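Local coordinates for LPXTG-motif cell wall anchor domain protein (PDB 5U6F) that is of unknown function but is probably a cell-wall-anchored surface protein, this piece of which joins a T-Q ester bond domain to a DUF5979 domain, at residues K199-G204 / G225-I230. Residues are numbered along the deposited sequence; the frame is centred on the assembly and turned at random.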
loop_
_atom_site.group_PDB
_atom_site.type_symbol
_atom_site.label_atom_id
_atom_site.label_comp_id
_atom_site.label_asym_id
_atom_site.label_seq_id
_atom_site.Cartn_x
_atom_site.Cartn_y
_atom_site.Cartn_z
ATOM N N LYS A 199 14.764 8.823 -14.263
ATOM C CA LYS A 199 14.520 9.220 -12.876
ATOM C C LYS A 199 13.066 8.993 -12.507
ATOM O O LYS A 199 12.186 9.355 -13.274
ATOM C CB LYS A 199 14.892 10.675 -12.652
ATOM C CG LYS A 199 16.355 10.982 -12.927
ATOM C CD LYS A 199 16.692 12.407 -12.521
ATOM C CE LYS A 199 18.140 12.753 -12.798
ATOM N NZ LYS A 199 18.331 14.220 -12.616
ATOM N N CYS A 200 12.829 8.363 -11.356
ATOM C CA CYS A 200 11.482 8.214 -10.801
ATOM C C CYS A 200 11.340 9.373 -9.821
ATOM O O CYS A 200 12.087 9.458 -8.849
ATOM C CB CYS A 200 11.304 6.852 -10.117
ATOM S SG CYS A 200 11.495 5.419 -11.208
ATOM N N VAL A 201 10.397 10.272 -10.099
ATOM C CA VAL A 201 10.389 11.590 -9.473
ATOM C C VAL A 201 10.085 11.465 -7.981
ATOM O O VAL A 201 10.864 11.930 -7.151
ATOM C CB VAL A 201 9.403 12.553 -10.191
ATOM C CG1 VAL A 201 9.290 13.881 -9.457
ATOM C CG2 VAL A 201 9.856 12.778 -11.634
ATOM N N GLN A 202 8.975 10.808 -7.646
ATOM C CA GLN A 202 8.573 10.659 -6.238
ATOM C C GLN A 202 9.491 9.733 -5.460
ATOM O O GLN A 202 9.825 10.014 -4.309
ATOM C CB GLN A 202 7.128 10.170 -6.105
ATOM C CG GLN A 202 6.074 11.084 -6.713
ATOM C CD GLN A 202 6.260 12.535 -6.328
ATOM O OE1 GLN A 202 6.410 12.858 -5.149
ATOM N NE2 GLN A 202 6.263 13.417 -7.320
ATOM N N LYS A 203 9.891 8.629 -6.077
ATOM C CA LYS A 203 10.831 7.703 -5.436
ATOM C C LYS A 203 12.203 8.345 -5.228
ATOM O O LYS A 203 12.894 8.011 -4.264
ATOM C CB LYS A 203 10.984 6.419 -6.255
ATOM C CG LYS A 203 11.910 5.393 -5.603
ATOM C CD LYS A 203 11.857 4.053 -6.298
ATOM C CE LYS A 203 12.775 3.052 -5.615
ATOM N NZ LYS A 203 12.865 1.805 -6.412
ATOM N N GLY A 204 12.591 9.235 -6.145
ATOM C CA GLY A 204 13.891 9.904 -6.102
ATOM C C GLY A 204 15.022 8.986 -6.542
ATOM O O GLY A 204 16.160 9.167 -6.107
ATOM N N GLY A 225 1.712 5.374 -9.629
ATOM C CA GLY A 225 1.396 6.796 -9.666
ATOM C C GLY A 225 2.597 7.706 -9.831
ATOM O O GLY A 225 2.434 8.923 -9.967
ATOM N N ASP A 226 3.810 7.145 -9.832
ATOM C CA ASP A 226 5.009 7.961 -9.974
ATOM C C ASP A 226 5.160 8.340 -11.433
ATOM O O ASP A 226 4.546 7.714 -12.310
ATOM C CB ASP A 226 6.257 7.187 -9.506
ATOM C CG ASP A 226 7.366 8.074 -9.023
ATOM O OD1 ASP A 226 7.342 9.316 -9.230
ATOM O OD2 ASP A 226 8.299 7.523 -8.386
ATOM N N THR A 227 5.949 9.377 -11.686
ATOM C CA THR A 227 6.324 9.742 -13.049
ATOM C C THR A 227 7.807 9.477 -13.243
ATOM O O THR A 227 8.592 9.550 -12.289
ATOM C CB THR A 227 5.997 11.199 -13.386
ATOM O OG1 THR A 227 6.687 12.073 -12.501
ATOM C CG2 THR A 227 4.510 11.440 -13.250
ATOM N N CYS A 228 8.147 9.113 -14.474
ATOM C CA CYS A 228 9.516 8.862 -14.900
ATOM C C CYS A 228 9.905 9.861 -15.973
ATOM O O CYS A 228 9.170 10.027 -16.957
ATOM C CB CYS A 228 9.643 7.477 -15.511
ATOM S SG CYS A 228 9.479 6.139 -14.328
ATOM N N THR A 229 11.050 10.515 -15.779
ATOM C CA THR A 229 11.687 11.290 -16.830
ATOM C C THR A 229 12.739 10.405 -17.496
ATOM O O THR A 229 13.470 9.684 -16.807
ATOM C CB THR A 229 12.326 12.571 -16.296
ATOM O OG1 THR A 229 13.306 12.246 -15.298
ATOM C CG2 THR A 229 11.266 13.456 -15.678
ATOM N N ILE A 230 12.782 10.449 -18.826
ATOM C CA ILE A 230 13.757 9.694 -19.628
ATOM C C ILE A 230 14.578 10.717 -20.398
ATOM O O ILE A 230 14.007 11.545 -21.103
ATOM C CB ILE A 230 13.094 8.726 -20.634
ATOM C CG1 ILE A 230 12.117 7.754 -19.939
ATOM C CG2 ILE A 230 14.165 7.928 -21.381
ATOM C CD1 ILE A 230 11.067 7.168 -20.857
#
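Asp226 reaches across to the turn that follows strand 194-200, and its carboxylate grips two consecutive backbone N-H groups there, a clear example of one acid ordering a turn. OD1 takes Gln202 N at 2.7 Å and OD2 takes Lys203 N at 3.0 Å, both on the syn side, with the donors 15° and 26° out of the carboxylate plane. With its CG roughly anti to the backbone N (chi1 -153°), Asp226 swings the carboxylate over residues 201-203, whose backbone angles are helical without the hydrogen bonds of a regular helix. A weak bond from Thr227 N to OD1 adds a third donor, and these N-H groups would tend to stabilise the negative charge of this buried acid. The bent side chain of Gln202 lies obliquely against the same oxygen, its CB 3.2 Å from Asp226 OD1, while Lys203 NZ turns away to Gly221 O.

Ahead of the turn the backbones pair as antiparallel strands. Lys199 and Thr229 form a hydrogen-bonded pair through both their N and O atoms, and at the turn's first residue Val201 N bonds almost straight to Thr227 O at 2.9 Å. On the Lys199-Thr229 face, Thr229 OG1 meets Lys199 CB before the lysine chain runs off; nearby, Val201 CG2 rests against Thr227 OG1. Cys200 and Cys228, a non-hydrogen-bonded pair, point to the other face, towards Ile222. These cysteines are known to form a disulfide, yet here Cys200 SG and Cys228 SG lie 3.8 Å apart, too far for a bond, so the model holds them open.

Gly225 and Asp226 both oppose Ile269 in a G1 beta bulge, and the ensemble is a cross-strand cysteine pair beside a carboxylate-bound turn, within the five-stranded antiparallel sheet of the DUF5979 domain, a member of the transthyretin clan.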